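Local structure of aminoglycoside N(3)-acetyltransferase (Streptomyces griseus, 7LAP) at residues B[83-88]-B[102-107]; B[250-255]-B[277-282]; B[57-62]-B[126-131]. The protein catalyses transfer of an acetyl group to the 3-amino group of aminoglycoside antibiotics, a modification that probably confers resistance to them. All coordinates share one frame; numbering follows the deposited sequence.

None of the three contacts is deep core; each is partly buried, and they lie well apart, contact 2 on the opposite side of the chain's centre from the other two. Contact 1 joins the loop before helix 94-103 to the chain at and just after that helix's end, through one histidine ring with a weak hydrogen bond. Contact 2 joins two helices through a phenylalanine and has no hydrogen bond across it. Contact 3 sets an arginine from a turn against helix 58-69, where an isoleucine methyl covers one face of the guanidinium and a salt bridge to Asp-63 takes its charge. In sequence, contact 1 is nested inside the loop that contact 3 closes; both touch the second subunit, unlike contact 2.

Contact 1. Residues B[83-88]-B[102-107]; sequences DAPPYD and AHHPAF
His-104 and Pro-85 bring the two backbones to a CA-CA separation of 7.2 Å, where the chain has just left helix 94-103 and runs past the irregular piece 83-88. The imidazole spans the gap. Its CG lies anti to the backbone N (chi1 -163°), which carries the ring across to the other loop. There NE2 donates a weak hydrogen bond to the carbonyl O of Asp-83 at 2.8 Å; the N-H...O angle of 125° is far from straight, and the oxygen sits at the ring's edge, near its plane. Pro-85 crosses one face of the same ring, its CD 3.6 Å from the centroid in a CH-pi contact displaced toward NE2. Histidine suits this place because it combines an N-H at the rim with a flat surface for the proline's CH groups. Both segments belong to the connection between strand 74-78 and strand 132-133 of the main mixed sheet, and the two-stranded hairpin 204-225 flanks them: Pro-85 packs on Gln-209 and Pro-210, while the carbonyl O of His-104 accepts a hydrogen bond from Arg-217. Trp-81 also meets the imidazole, with the ring planes steeply inclined. The carboxylate of Asp-83 leads away from His-104, and its OD2 forms a salt bridge with Arg-120 of the second subunit.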
loop_
_atom_site.group_PDB
_atom_site.type_symbol
_atom_site.label_atom_id
_atom_site.label_comp_id
_atom_site.label_asym_id
_atom_site.label_seq_id
_atom_site.Cartn_x
_atom_site.Cartn_y
_atom_site.Cartn_z
ATOM N N ASP B 83 2.405 -6.207 9.439
ATOM C CA ASP B 83 2.472 -7.665 9.512
ATOM C C ASP B 83 3.323 -8.146 10.682
ATOM O O ASP B 83 3.961 -9.196 10.598
ATOM C CB ASP B 83 2.991 -8.192 8.181
ATOM C CG ASP B 83 2.109 -7.712 7.036
ATOM O OD1 ASP B 83 0.926 -8.039 7.092
ATOM O OD2 ASP B 83 2.554 -6.934 6.167
ATOM N N ALA B 84 3.335 -7.384 11.777
ATOM C CA ALA B 84 4.009 -7.821 12.996
ATOM C C ALA B 84 3.293 -9.030 13.581
ATOM O O ALA B 84 2.094 -9.186 13.389
ATOM C CB ALA B 84 4.015 -6.692 14.020
ATOM N N PRO B 85 4.001 -9.910 14.291
ATOM C CA PRO B 85 3.310 -10.939 15.052
ATOM C C PRO B 85 2.432 -10.284 16.101
ATOM O O PRO B 85 2.795 -9.237 16.654
ATOM C CB PRO B 85 4.452 -11.750 15.695
ATOM C CG PRO B 85 5.569 -10.778 15.821
ATOM C CD PRO B 85 5.455 -9.912 14.566
ATOM N N PRO B 86 1.251 -10.831 16.366
ATOM C CA PRO B 86 0.377 -10.227 17.382
ATOM C C PRO B 86 1.040 -10.243 18.757
ATOM O O PRO B 86 1.851 -11.118 19.059
ATOM C CB PRO B 86 -0.870 -11.116 17.350
ATOM C CG PRO B 86 -0.368 -12.455 16.831
ATOM C CD PRO B 86 0.730 -12.107 15.851
ATOM N N TYR B 87 0.705 -9.236 19.582
ATOM C CA TYR B 87 1.257 -9.162 20.935
ATOM C C TYR B 87 1.028 -10.455 21.693
ATOM O O TYR B 87 1.915 -10.936 22.405
ATOM C CB TYR B 87 0.616 -8.024 21.721
ATOM C CG TYR B 87 1.106 -6.634 21.406
ATOM C CD1 TYR B 87 2.043 -6.398 20.409
ATOM C CD2 TYR B 87 0.606 -5.544 22.113
ATOM C CE1 TYR B 87 2.476 -5.103 20.129
ATOM C CE2 TYR B 87 1.018 -4.259 21.843
ATOM C CZ TYR B 87 1.954 -4.036 20.853
ATOM O OH TYR B 87 2.351 -2.734 20.612
ATOM N N ASP B 88 -0.164 -11.028 21.537
ATOM C CA ASP B 88 -0.650 -12.172 22.290
ATOM C C ASP B 88 -0.391 -13.500 21.599
ATOM O O ASP B 88 -1.059 -14.487 21.925
ATOM C CB ASP B 88 -2.154 -12.033 22.512
ATOM C CG ASP B 88 -2.920 -11.905 21.197
ATOM O OD1 ASP B 88 -2.774 -10.868 20.506
ATOM O OD2 ASP B 88 -3.642 -12.860 20.836
ATOM N N ALA B 102 9.771 -19.518 14.947
ATOM C CA ALA B 102 10.779 -20.030 14.029
ATOM C C ALA B 102 10.758 -19.317 12.677
ATOM O O ALA B 102 11.801 -19.206 12.035
ATOM C CB ALA B 102 10.578 -21.532 13.824
ATOM N N HIS B 103 9.607 -18.820 12.218
ATOM C CA HIS B 103 9.501 -18.413 10.814
ATOM C C HIS B 103 9.006 -16.994 10.556
ATOM O O HIS B 103 9.068 -16.552 9.400
ATOM C CB HIS B 103 8.587 -19.385 10.046
ATOM C CG HIS B 103 9.049 -20.806 10.118
ATOM N ND1 HIS B 103 10.257 -21.217 9.600
ATOM C CD2 HIS B 103 8.500 -21.894 10.704
ATOM C CE1 HIS B 103 10.425 -22.503 9.846
ATOM N NE2 HIS B 103 9.370 -22.939 10.510
ATOM N N HIS B 104 8.496 -16.286 11.552
ATOM C CA HIS B 104 8.056 -14.917 11.300
ATOM C C HIS B 104 9.246 -14.027 10.944
ATOM O O HIS B 104 10.185 -13.915 11.737
ATOM C CB HIS B 104 7.309 -14.340 12.490
ATOM C CG HIS B 104 6.494 -13.132 12.144
ATOM N ND1 HIS B 104 5.129 -13.173 12.014
ATOM C CD2 HIS B 104 6.862 -11.857 11.868
ATOM C CE1 HIS B 104 4.679 -11.967 11.708
ATOM N NE2 HIS B 104 5.714 -11.153 11.606
ATOM N N PRO B 105 9.246 -13.379 9.785
ATOM C CA PRO B 105 10.412 -12.584 9.395
ATOM C C PRO B 105 10.617 -11.371 10.299
ATOM O O PRO B 105 9.690 -10.869 10.938
ATOM C CB PRO B 105 10.087 -12.157 7.960
ATOM C CG PRO B 105 8.549 -12.156 7.916
ATOM C CD PRO B 105 8.130 -13.273 8.826
ATOM N N ALA B 106 11.866 -10.917 10.352
ATOM C CA ALA B 106 12.217 -9.725 11.107
ATOM C C ALA B 106 11.606 -8.478 10.482
ATOM O O ALA B 106 11.504 -8.361 9.254
ATOM C CB ALA B 106 13.733 -9.540 11.136
ATOM N N PHE B 107 11.273 -7.510 11.342
ATOM C CA PHE B 107 11.000 -6.161 10.863
ATOM C C PHE B 107 12.148 -5.665 9.989
ATOM O O PHE B 107 13.326 -5.906 10.277
ATOM C CB PHE B 107 10.765 -5.213 12.045
ATOM C CG PHE B 107 10.532 -3.775 11.633
ATOM C CD1 PHE B 107 9.309 -3.371 11.079
ATOM C CD2 PHE B 107 11.530 -2.824 11.783
ATOM C CE1 PHE B 107 9.089 -2.033 10.719
ATOM C CE2 PHE B 107 11.314 -1.491 11.409
ATOM C CZ PHE B 107 10.110 -1.095 10.870
#

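Contact 2. Residues B[250-255]-B[277-282]; sequences GSMLAA and VEFGVR
Phe-279 reaches from helix 273-289 to the last turn of helix 244-254, and nearly all of the contact is made by its ring. The CA atoms of Met-252 and Phe-279 are 6.7 Å apart, and the phenylalanine has CG anti to its own backbone N (chi1 -176°), which extends the ring toward the facing helix.

The CH-pi component comes from backbone rather than from a side-chain tip. Met-252 CA lies over one ring face, 3.8 Å from the centroid and 19° off the normal, while Met-252 N comes within 3.4 Å of Phe-279 CE1. A flat aromatic suits this place because it can lie against the helix backbone.

Two apolar side-chain contacts add to this. Met-252 CB is 3.9 Å from Phe-279 CD1, and Ala-255 CB approaches obliquely at Phe-279 CE2, 3.7 Å away, on the same side of the ring plane as Met-252 CA. Ser-251 CB makes a van der Waals contact with Phe-279 CZ at 3.8 Å.

No hydrogen bond crosses between the helices. Ser-251 OG hydrogen-bonds to the carbonyl O of Val-247, one turn earlier, so the hydroxyl is satisfied within its own helix while CB touches the ring. Ala-255 N closes the helix end by bonding to Ser-251 O at 2.9 Å.

Ile-257 packs on both Met-252 and Phe-279, and Phe-271 of strand 266-272 also touches Met-252. The arrangement is thus a helix-helix contact in an alpha/beta fold, between two helices linked by the edge hairpin 259-272 of the main mixed sheet.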
loop_
_atom_site.group_PDB
_atom_site.type_symbol
_atom_site.label_atom_id
_atom_site.label_comp_id
_atom_site.label_asym_id
_atom_site.label_seq_id
_atom_site.Cartn_x
_atom_site.Cartn_y
_atom_site.Cartn_z
ATOM N N GLY B 250 -9.959 18.002 21.948
ATOM C CA GLY B 250 -11.063 18.943 21.999
ATOM C C GLY B 250 -10.876 20.005 23.068
ATOM O O GLY B 250 -11.130 21.193 22.836
ATOM N N SER B 251 -10.417 19.595 24.258
ATOM C CA SER B 251 -10.121 20.564 25.311
ATOM C C SER B 251 -8.935 21.432 24.931
ATOM O O SER B 251 -8.907 22.632 25.228
ATOM C CB SER B 251 -9.818 19.860 26.634
ATOM O OG SER B 251 -10.795 18.890 26.927
ATOM N N MET B 252 -7.925 20.819 24.321
ATOM C CA MET B 252 -6.791 21.567 23.797
ATOM C C MET B 252 -7.265 22.700 22.898
ATOM O O MET B 252 -6.899 23.868 23.090
ATOM C CB MET B 252 -5.891 20.605 23.025
ATOM C CG MET B 252 -4.565 21.143 22.614
ATOM S SD MET B 252 -3.666 19.865 21.700
ATOM C CE MET B 252 -3.495 18.529 22.901
ATOM N N LEU B 253 -8.088 22.358 21.907
ATOM C CA LEU B 253 -8.579 23.347 20.955
ATOM C C LEU B 253 -9.385 24.430 21.658
ATOM O O LEU B 253 -9.223 25.620 21.362
ATOM C CB LEU B 253 -9.430 22.664 19.890
ATOM C CG LEU B 253 -8.628 21.873 18.859
ATOM C CD1 LEU B 253 -9.539 20.816 18.192
ATOM C CD2 LEU B 253 -8.027 22.835 17.829
ATOM N N ALA B 254 -10.243 24.033 22.603
ATOM C CA ALA B 254 -11.084 24.992 23.317
ATOM C C ALA B 254 -10.251 25.933 24.169
ATOM O O ALA B 254 -10.645 27.076 24.390
ATOM C CB ALA B 254 -12.108 24.259 24.191
ATOM N N ALA B 255 -9.105 25.478 24.655
ATOM C CA ALA B 255 -8.172 26.328 25.382
ATOM C C ALA B 255 -7.339 27.223 24.467
ATOM O O ALA B 255 -6.420 27.889 24.958
ATOM C CB ALA B 255 -7.232 25.462 26.224
ATOM N N VAL B 277 1.713 18.806 23.854
ATOM C CA VAL B 277 2.178 17.810 24.815
ATOM C C VAL B 277 2.072 18.354 26.229
ATOM O O VAL B 277 1.598 17.664 27.143
ATOM C CB VAL B 277 3.622 17.374 24.494
ATOM C CG1 VAL B 277 4.280 16.806 25.733
ATOM C CG2 VAL B 277 3.608 16.334 23.440
ATOM N N GLU B 278 2.530 19.586 26.441
ATOM C CA GLU B 278 2.376 20.211 27.753
ATOM C C GLU B 278 0.914 20.191 28.204
ATOM O O GLU B 278 0.608 19.840 29.347
ATOM C CB GLU B 278 2.910 21.637 27.694
ATOM C CG GLU B 278 2.616 22.493 28.905
ATOM C CD GLU B 278 3.221 23.874 28.757
ATOM O OE1 GLU B 278 3.149 24.444 27.639
ATOM O OE2 GLU B 278 3.782 24.385 29.747
ATOM N N PHE B 279 -0.011 20.532 27.305
ATOM C CA PHE B 279 -1.421 20.486 27.672
ATOM C C PHE B 279 -1.857 19.062 27.986
ATOM O O PHE B 279 -2.617 18.830 28.935
ATOM C CB PHE B 279 -2.279 21.070 26.543
ATOM C CG PHE B 279 -3.743 21.161 26.875
ATOM C CD1 PHE B 279 -4.583 20.063 26.687
ATOM C CD2 PHE B 279 -4.286 22.353 27.367
ATOM C CE1 PHE B 279 -5.945 20.148 26.992
ATOM C CE2 PHE B 279 -5.645 22.445 27.680
ATOM C CZ PHE B 279 -6.479 21.339 27.495
ATOM N N GLY B 280 -1.404 18.095 27.184
ATOM C CA GLY B 280 -1.888 16.737 27.343
ATOM C C GLY B 280 -1.449 16.128 28.660
ATOM O O GLY B 280 -2.238 15.477 29.355
ATOM N N VAL B 281 -0.195 16.353 29.043
ATOM C CA VAL B 281 0.271 15.759 30.288
ATOM C C VAL B 281 -0.433 16.406 31.471
ATOM O O VAL B 281 -0.826 15.725 32.422
ATOM C CB VAL B 281 1.801 15.866 30.387
ATOM C CG1 VAL B 281 2.453 14.937 29.398
ATOM C CG2 VAL B 281 2.237 17.254 30.104
ATOM N N ARG B 282 -0.646 17.721 31.411
ATOM C CA ARG B 282 -1.368 18.389 32.485
ATOM C C ARG B 282 -2.818 17.920 32.541
ATOM O O ARG B 282 -3.392 17.760 33.624
ATOM C CB ARG B 282 -1.292 19.905 32.315
ATOM C CG ARG B 282 -2.129 20.674 33.334
ATOM C CD ARG B 282 -1.657 22.108 33.443
ATOM N NE ARG B 282 -1.537 22.663 32.101
ATOM C CZ ARG B 282 -2.558 23.146 31.396
ATOM N NH1 ARG B 282 -3.781 23.182 31.926
ATOM N NH2 ARG B 282 -2.354 23.608 30.166
#

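Contact 3. Residues B[57-62]-B[126-131]; sequences GPQTVI and RRRPGA
Arg-128 lays its guanidinium beside the first turns of helix 58-69, where Ile-62 covers one of its faces. The arginine opens a type II beta turn, Arg-128 to Ala-131, which links helix 120-126 to the short edge strand 132-133 of the main mixed sheet; Gly-130 holds the positive phi (80°) of that turn, and Ala-131 N bonds back to Arg-128 O at 3.0 Å. The arginine chain is folded rather than extended: CG lies anti to the carbonyl carbon (chi1 -74°), and further bends at chi2 and chi3 curl the charged end round to the helix.

Ile-62 meets it with its gamma methyl. CG2 sits above the guanidinium plane, displaced toward the rim, 3.5 Å from Arg-128 NH1, while Ile-62 CD1, at the end of the CG1 branch, lies 4.2 Å from Arg-128 CG. A branched aliphatic suits this place because one branch can lie over the flat cation and the other alongside its methylenes; Ile-62 also packs against Leu-121 and Ala-124 of helix 120-126. The end of Gln-59 is uncertain, but in one conformer its side chain runs past Arg-128.

The main polar partner of the arginine lies next to Ile-62 on the same helix. Arg-128 is salt-bridged to Asp-63, which probably limits rotation of the guanidinium and offsets its charge: NH2 meets Asp-63 OD1.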
loop_
_atom_site.group_PDB
_atom_site.type_symbol
_atom_site.label_atom_id
_atom_site.label_comp_id
_atom_site.label_asym_id
_atom_site.label_seq_id
_atom_site.Cartn_x
_atom_site.Cartn_y
_atom_site.Cartn_z
ATOM N N GLY B 57 -3.071 11.755 -6.145
ATOM C CA GLY B 57 -3.081 10.965 -4.929
ATOM C C GLY B 57 -2.063 11.415 -3.893
ATOM O O GLY B 57 -1.736 12.611 -3.769
ATOM N N PRO B 58 -1.558 10.443 -3.106
ATOM C CA PRO B 58 -0.643 10.777 -1.994
ATOM C C PRO B 58 0.562 11.608 -2.425
ATOM O O PRO B 58 0.984 12.499 -1.673
ATOM C CB PRO B 58 -0.207 9.391 -1.464
ATOM C CG PRO B 58 -1.367 8.496 -1.770
ATOM C CD PRO B 58 -1.904 9.014 -3.134
ATOM N N GLN B 59 1.113 11.343 -3.621
ATOM C CA GLN B 59 2.289 12.082 -4.078
ATOM C C GLN B 59 2.019 13.585 -4.107
ATOM O O GLN B 59 2.917 14.399 -3.811
ATOM C CB GLN B 59 2.712 11.590 -5.469
ATOM C CG GLN B 59 3.233 10.144 -5.535
ATOM C CD GLN B 59 4.408 9.889 -4.573
ATOM O OE1 GLN B 59 4.396 8.931 -3.793
ATOM N NE2 GLN B 59 5.425 10.757 -4.634
ATOM N N THR B 60 0.788 13.972 -4.459
ATOM C CA THR B 60 0.441 15.387 -4.541
ATOM C C THR B 60 0.352 16.021 -3.159
ATOM O O THR B 60 0.812 17.158 -2.963
ATOM C CB THR B 60 -0.862 15.509 -5.313
ATOM O OG1 THR B 60 -0.580 15.215 -6.689
ATOM C CG2 THR B 60 -1.472 16.904 -5.173
ATOM N N VAL B 61 -0.209 15.300 -2.186
ATOM C CA VAL B 61 -0.234 15.804 -0.815
ATOM C C VAL B 61 1.184 16.005 -0.300
ATOM O O VAL B 61 1.508 17.048 0.280
ATOM C CB VAL B 61 -1.050 14.865 0.092
ATOM C CG1 VAL B 61 -0.996 15.342 1.560
ATOM C CG2 VAL B 61 -2.529 14.794 -0.400
ATOM N N ILE B 62 2.066 15.033 -0.537
ATOM C CA ILE B 62 3.442 15.143 -0.035
ATOM C C ILE B 62 4.175 16.312 -0.691
ATOM O O ILE B 62 4.837 17.112 -0.022
ATOM C CB ILE B 62 4.194 13.827 -0.262
ATOM C CG1 ILE B 62 3.650 12.745 0.663
ATOM C CG2 ILE B 62 5.735 14.032 -0.085
ATOM C CD1 ILE B 62 4.056 11.305 0.167
ATOM N N ARG B 126 7.102 7.034 3.446
ATOM C CA ARG B 126 8.294 6.240 3.742
ATOM C C ARG B 126 8.946 5.711 2.466
ATOM O O ARG B 126 10.153 5.473 2.458
ATOM C CB ARG B 126 7.959 5.082 4.695
ATOM C CG ARG B 126 7.458 3.866 3.983
ATOM C CD ARG B 126 7.288 2.651 4.871
ATOM N NE ARG B 126 6.665 1.578 4.098
ATOM C CZ ARG B 126 7.328 0.634 3.430
ATOM N NH1 ARG B 126 8.660 0.583 3.466
ATOM N NH2 ARG B 126 6.645 -0.277 2.728
ATOM N N ARG B 127 8.196 5.580 1.365
ATOM C CA ARG B 127 8.803 5.091 0.135
ATOM C C ARG B 127 9.395 6.218 -0.718
ATOM O O ARG B 127 9.989 5.939 -1.762
ATOM C CB ARG B 127 7.762 4.265 -0.654
ATOM C CG ARG B 127 7.227 2.992 0.129
ATOM C CD ARG B 127 5.996 2.294 -0.523
ATOM N NE ARG B 127 6.353 1.770 -1.845
ATOM C CZ ARG B 127 6.198 0.506 -2.250
ATOM N NH1 ARG B 127 5.675 -0.404 -1.435
ATOM N NH2 ARG B 127 6.569 0.160 -3.485
ATOM N N ARG B 128 9.246 7.483 -0.310
ATOM C CA ARG B 128 9.840 8.577 -1.069
ATOM C C ARG B 128 11.360 8.422 -1.125
ATOM O O ARG B 128 11.984 8.050 -0.118
ATOM C CB ARG B 128 9.489 9.938 -0.451
ATOM C CG ARG B 128 8.018 10.387 -0.701
ATOM C CD ARG B 128 7.790 10.883 -2.130
ATOM N NE ARG B 128 8.463 12.153 -2.363
ATOM C CZ ARG B 128 7.885 13.207 -2.946
ATOM N NH1 ARG B 128 6.622 13.138 -3.367
ATOM N NH2 ARG B 128 8.572 14.330 -3.119
ATOM N N PRO B 129 11.996 8.773 -2.252
ATOM C CA PRO B 129 13.466 8.874 -2.274
ATOM C C PRO B 129 13.953 9.784 -1.162
ATOM O O PRO B 129 13.392 10.851 -0.932
ATOM C CB PRO B 129 13.760 9.468 -3.658
ATOM C CG PRO B 129 12.588 9.074 -4.499
ATOM C CD PRO B 129 11.394 9.105 -3.558
ATOM N N GLY B 130 14.969 9.328 -0.429
ATOM C CA GLY B 130 15.506 10.065 0.695
ATOM C C GLY B 130 14.731 9.975 2.006
ATOM O O GLY B 130 15.211 10.511 3.022
ATOM N N ALA B 131 13.547 9.349 2.035
ATOM C CA ALA B 131 12.809 9.249 3.298
ATOM C C ALA B 131 13.555 8.331 4.254
ATOM O O ALA B 131 14.279 7.427 3.832
ATOM C CB ALA B 131 11.381 8.706 3.080
#